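Local structure of INSIG protein homolog (Mycobacterium vanbaalenii PYR-1, 4XU6) at residues A18-T31 and V86-A98. The protein binds diacylglycerol in the membrane as a homotrimeric bacterial relative of the Insig sterol-sensing proteins. Residues are numbered along the deposited sequence; the frame is centred on the assembly and turned at random.
Sequences AALIGDHSHVVTGT and VVGTYVTTALVHA. With TDA (N-tridecanoic acid), chain E.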
loop_
_atom_site.group_PDB
_atom_site.type_symbol
_atom_site.label_atom_id
_atom_site.label_comp_id
_atom_site.label_asym_id
_atom_site.label_seq_id
_atom_site.Cartn_x
_atom_site.Cartn_y
_atom_site.Cartn_z
ATOM N N ALA A 18 2.953 -12.630 14.772
ATOM C CA ALA A 18 3.151 -12.099 13.427
ATOM C C ALA A 18 3.999 -13.039 12.568
ATOM O O ALA A 18 3.714 -13.236 11.391
ATOM C CB ALA A 18 3.772 -10.709 13.491
ATOM N N ALA A 19 5.043 -13.619 13.156
ATOM C CA ALA A 19 5.891 -14.573 12.443
ATOM C C ALA A 19 5.119 -15.802 11.970
ATOM O O ALA A 19 5.314 -16.266 10.845
ATOM C CB ALA A 19 7.082 -15.006 13.306
ATOM N N LEU A 20 4.257 -16.341 12.833
ATOM C CA LEU A 20 3.471 -17.528 12.477
ATOM C C LEU A 20 2.521 -17.235 11.312
ATOM O O LEU A 20 2.316 -18.075 10.439
ATOM C CB LEU A 20 2.676 -18.030 13.683
ATOM C CG LEU A 20 3.500 -18.694 14.790
ATOM C CD1 LEU A 20 2.653 -18.973 16.021
ATOM C CD2 LEU A 20 4.149 -19.978 14.260
ATOM N N ILE A 21 1.947 -16.037 11.300
ATOM C CA ILE A 21 1.036 -15.666 10.216
ATOM C C ILE A 21 1.809 -15.531 8.905
ATOM O O ILE A 21 1.393 -16.055 7.868
ATOM C CB ILE A 21 0.293 -14.347 10.529
ATOM C CG1 ILE A 21 -0.677 -14.544 11.698
ATOM C CG2 ILE A 21 -0.466 -13.835 9.286
ATOM C CD1 ILE A 21 -1.167 -13.218 12.322
ATOM N N GLY A 22 2.934 -14.824 8.953
ATOM C CA GLY A 22 3.751 -14.639 7.769
ATOM C C GLY A 22 4.357 -15.946 7.284
ATOM O O GLY A 22 4.405 -16.218 6.083
ATOM N N ASP A 23 4.826 -16.770 8.213
ATOM C CA ASP A 23 5.441 -18.033 7.810
ATOM C C ASP A 23 4.399 -19.014 7.270
ATOM O O ASP A 23 4.654 -19.708 6.298
ATOM C CB ASP A 23 6.214 -18.652 8.966
ATOM C CG ASP A 23 7.271 -19.649 8.502
ATOM O OD1 ASP A 23 7.952 -19.396 7.482
ATOM O OD2 ASP A 23 7.424 -20.690 9.178
ATOM N N HIS A 24 3.217 -19.060 7.879
ATOM C CA HIS A 24 2.149 -19.861 7.292
ATOM C C HIS A 24 1.870 -19.407 5.856
ATOM O O HIS A 24 1.688 -20.228 4.959
ATOM C CB HIS A 24 0.852 -19.766 8.090
ATOM C CG HIS A 24 -0.324 -20.316 7.343
ATOM N ND1 HIS A 24 -0.536 -21.668 7.185
ATOM C CD2 HIS A 24 -1.310 -19.696 6.647
ATOM C CE1 HIS A 24 -1.620 -21.862 6.453
ATOM N NE2 HIS A 24 -2.106 -20.682 6.109
ATOM N N SER A 25 1.838 -18.094 5.643
ATOM C CA SER A 25 1.598 -17.546 4.310
ATOM C C SER A 25 2.661 -18.007 3.309
ATOM O O SER A 25 2.334 -18.410 2.190
ATOM C CB SER A 25 1.532 -16.016 4.365
ATOM O OG SER A 25 0.428 -15.596 5.148
ATOM N N HIS A 26 3.933 -17.961 3.706
ATOM C CA HIS A 26 5.010 -18.464 2.848
ATOM C C HIS A 26 4.876 -19.959 2.543
ATOM O O HIS A 26 5.061 -20.391 1.403
ATOM C CB HIS A 26 6.383 -18.185 3.475
ATOM C CG HIS A 26 6.896 -16.805 3.197
ATOM N ND1 HIS A 26 8.047 -16.304 3.769
ATOM C CD2 HIS A 26 6.419 -15.826 2.392
ATOM C CE1 HIS A 26 8.249 -15.071 3.335
ATOM N NE2 HIS A 26 7.276 -14.758 2.496
ATOM N N VAL A 27 4.557 -20.749 3.564
ATOM C CA VAL A 27 4.442 -22.197 3.363
ATOM C C VAL A 27 3.270 -22.556 2.444
ATOM O O VAL A 27 3.441 -23.321 1.482
ATOM C CB VAL A 27 4.352 -22.960 4.700
ATOM C CG1 VAL A 27 3.966 -24.435 4.472
ATOM C CG2 VAL A 27 5.686 -22.868 5.451
ATOM N N VAL A 28 2.100 -21.984 2.715
ATOM C CA VAL A 28 0.892 -22.339 1.970
ATOM C C VAL A 28 0.936 -21.861 0.516
ATOM O O VAL A 28 0.285 -22.435 -0.352
ATOM C CB VAL A 28 -0.407 -21.843 2.677
ATOM C CG1 VAL A 28 -0.573 -20.321 2.520
ATOM C CG2 VAL A 28 -1.621 -22.572 2.123
ATOM N N THR A 29 1.722 -20.826 0.233
ATOM C CA THR A 29 1.848 -20.358 -1.143
ATOM C C THR A 29 3.024 -21.022 -1.846
ATOM O O THR A 29 3.215 -20.830 -3.045
ATOM C CB THR A 29 2.082 -18.832 -1.224
ATOM O OG1 THR A 29 3.238 -18.497 -0.452
ATOM C CG2 THR A 29 0.882 -18.063 -0.710
ATOM N N GLY A 30 3.830 -21.775 -1.101
ATOM C CA GLY A 30 4.996 -22.421 -1.690
ATOM C C GLY A 30 6.215 -21.518 -1.823
ATOM O O GLY A 30 7.162 -21.835 -2.553
ATOM N N THR A 31 6.199 -20.386 -1.128
ATOM C CA THR A 31 7.360 -19.493 -1.119
ATOM C C THR A 31 8.534 -20.220 -0.468
ATOM O O THR A 31 9.675 -20.110 -0.919
ATOM C CB THR A 31 7.072 -18.191 -0.329
ATOM O OG1 THR A 31 5.944 -17.514 -0.901
ATOM C CG2 THR A 31 8.295 -17.253 -0.337
ATOM N N VAL A 86 4.426 -4.117 8.523
ATOM C CA VAL A 86 5.363 -5.242 8.426
ATOM C C VAL A 86 4.626 -6.546 8.099
ATOM O O VAL A 86 5.039 -7.306 7.226
ATOM C CB VAL A 86 6.202 -5.400 9.722
ATOM C CG1 VAL A 86 7.050 -6.680 9.655
ATOM C CG2 VAL A 86 7.111 -4.188 9.897
ATOM N N VAL A 87 3.515 -6.789 8.778
ATOM C CA VAL A 87 2.730 -7.979 8.472
ATOM C C VAL A 87 2.150 -7.934 7.053
ATOM O O VAL A 87 2.184 -8.929 6.343
ATOM C CB VAL A 87 1.613 -8.220 9.496
ATOM C CG1 VAL A 87 0.734 -9.385 9.052
ATOM C CG2 VAL A 87 2.220 -8.522 10.864
ATOM N N GLY A 88 1.633 -6.782 6.635
ATOM C CA GLY A 88 1.107 -6.663 5.284
ATOM C C GLY A 88 2.188 -6.884 4.246
ATOM O O GLY A 88 1.954 -7.516 3.219
ATOM N N THR A 89 3.386 -6.376 4.515
ATOM C CA THR A 89 4.499 -6.541 3.579
ATOM C C THR A 89 4.924 -8.005 3.523
ATOM O O THR A 89 5.189 -8.552 2.457
ATOM C CB THR A 89 5.694 -5.657 3.990
ATOM O OG1 THR A 89 5.282 -4.284 4.014
ATOM C CG2 THR A 89 6.843 -5.808 3.008
ATOM N N TYR A 90 4.988 -8.628 4.693
ATOM C CA TYR A 90 5.347 -10.041 4.822
ATOM C C TYR A 90 4.387 -10.919 4.000
ATOM O O TYR A 90 4.824 -11.725 3.154
ATOM C CB TYR A 90 5.278 -10.397 6.314
ATOM C CG TYR A 90 5.972 -11.673 6.771
ATOM C CD1 TYR A 90 6.282 -12.703 5.890
ATOM C CD2 TYR A 90 6.298 -11.837 8.114
ATOM C CE1 TYR A 90 6.911 -13.872 6.346
ATOM C CE2 TYR A 90 6.922 -12.984 8.568
ATOM C CZ TYR A 90 7.221 -13.989 7.691
ATOM O OH TYR A 90 7.833 -15.124 8.178
ATOM N N VAL A 91 3.081 -10.765 4.216
ATOM C CA VAL A 91 2.131 -11.606 3.477
ATOM C C VAL A 91 2.110 -11.275 1.986
ATOM O O VAL A 91 1.852 -12.148 1.161
ATOM C CB VAL A 91 0.694 -11.594 4.076
ATOM C CG1 VAL A 91 0.710 -12.136 5.510
ATOM C CG2 VAL A 91 0.073 -10.196 4.026
ATOM N N THR A 92 2.401 -10.025 1.634
ATOM C CA THR A 92 2.477 -9.658 0.217
ATOM C C THR A 92 3.596 -10.428 -0.480
ATOM O O THR A 92 3.446 -10.842 -1.632
ATOM C CB THR A 92 2.690 -8.133 0.021
ATOM O OG1 THR A 92 1.550 -7.421 0.518
ATOM C CG2 THR A 92 2.880 -7.792 -1.465
ATOM N N THR A 93 4.715 -10.629 0.211
ATOM C CA THR A 93 5.812 -11.378 -0.403
ATOM C C THR A 93 5.381 -12.801 -0.719
ATOM O O THR A 93 5.833 -13.376 -1.691
ATOM C CB THR A 93 7.107 -11.397 0.442
ATOM O OG1 THR A 93 6.881 -12.074 1.683
ATOM C CG2 THR A 93 7.604 -9.977 0.700
ATOM N N ALA A 94 4.489 -13.356 0.093
ATOM C CA ALA A 94 3.951 -14.686 -0.191
ATOM C C ALA A 94 3.106 -14.662 -1.470
ATOM O O ALA A 94 3.161 -15.583 -2.295
ATOM C CB ALA A 94 3.124 -15.177 0.993
ATOM N N LEU A 95 2.330 -13.599 -1.643
ATOM C CA LEU A 95 1.466 -13.488 -2.820
ATOM C C LEU A 95 2.245 -13.272 -4.116
ATOM O O LEU A 95 1.822 -13.730 -5.169
ATOM C CB LEU A 95 0.461 -12.347 -2.645
ATOM C CG LEU A 95 -0.458 -12.433 -1.426
ATOM C CD1 LEU A 95 -1.399 -11.230 -1.363
ATOM C CD2 LEU A 95 -1.243 -13.724 -1.434
ATOM N N VAL A 96 3.373 -12.569 -4.050
ATOM C CA VAL A 96 4.052 -12.167 -5.280
ATOM C C VAL A 96 5.375 -12.885 -5.526
ATOM O O VAL A 96 6.080 -12.565 -6.478
ATOM C CB VAL A 96 4.276 -10.620 -5.335
ATOM C CG1 VAL A 96 2.948 -9.882 -5.170
ATOM C CG2 VAL A 96 5.286 -10.161 -4.263
ATOM N N HIS A 97 5.715 -13.861 -4.683
ATOM C CA HIS A 97 7.045 -14.483 -4.742
ATOM C C HIS A 97 7.414 -15.108 -6.096
ATOM O O HIS A 97 8.598 -15.209 -6.420
ATOM C CB HIS A 97 7.207 -15.555 -3.656
ATOM C CG HIS A 97 6.509 -16.838 -3.981
ATOM N ND1 HIS A 97 5.186 -17.064 -3.668
ATOM C CD2 HIS A 97 6.944 -17.957 -4.614
ATOM C CE1 HIS A 97 4.837 -18.268 -4.090
ATOM N NE2 HIS A 97 5.885 -18.830 -4.664
ATOM N N ALA A 98 6.421 -15.531 -6.877
ATOM C CA ALA A 98 6.698 -16.192 -8.162
ATOM C C ALA A 98 7.013 -15.215 -9.304
ATOM O O ALA A 98 7.369 -15.640 -10.410
ATOM C CB ALA A 98 5.545 -17.128 -8.557
HETATM O O21 TDA E . 10.894 -15.304 5.368
HETATM O O22 TDA E . 11.651 -17.117 6.614
HETATM C C21 TDA E . 11.310 -15.934 6.619
HETATM C C22 TDA E . 11.258 -15.175 7.913
HETATM C C23 TDA E . 11.129 -13.667 7.676
HETATM C C24 TDA E . 10.910 -12.917 8.990
HETATM C C25 TDA E . 10.895 -11.403 8.770
HETATM C C26 TDA E . 10.652 -10.633 10.065
HETATM C C27 TDA E . 9.218 -10.880 10.510
HETATM C C28 TDA E . 8.873 -10.126 11.774
HETATM C C29 TDA E . 7.489 -10.544 12.246
HETATM C C30 TDA E . 7.144 -9.733 13.481
HETATM C C31 TDA E . 6.974 -8.268 13.109
HETATM C C32 TDA E . 6.443 -7.466 14.290
HETATM C C33 TDA E . 6.801 -5.992 14.154
HETATM O O HOH W 1 8.530 -17.113 6.438
HETATM O O HOH W 2 4.744 -21.321 -5.881
#
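Y90 lays its ring flat against the backbone of G22, with G22 CA 3.4 Å from the ring centroid and almost on the ring normal. G22 has no side chain, and the ring lies directly on its CA. The ring reaches this place with CG anti to the backbone N (chi1 -163°) and sits as a knob among A19, G22, D23 and H26. Its CE1 edge meets one face of the H26 ring in an edge-to-face pair, the planes at 63°. The other face of H26 is met by T31 CG2. H26 NE2 donates to T93 OG1 at 2.8 Å, close to the imidazole plane, and that hydroxyl in turn donates to Y90 O. A94 packs between S25 and T29, where helix segments 18-29 and 86-96 run nearly parallel.

The C-terminal end is also tight. Past the Schellman turn at G30, T31 CA makes a CH-pi contact over the H97 ring. H97 ND1 donates to A94 O (2.9 Å, 165°), nearly in the ring plane, and water 2 bridges T29 O and H97 NE2. The loose side is at I21 CG2 and V91 CG1, 4.3 Å apart, on the flank where S25 packs on P103 of a second subunit.

Water 1 joins D23 OD1, H26 ND1 and Y90 OH, while D23 OD2 bonds to S45 and Y34. The T93 bond, water 1 and the two covered faces probably hold H26, a diacylglycerol-binding residue, toward the fatty acid's carboxylate end, with CE1 3.3 Å from TDA O21.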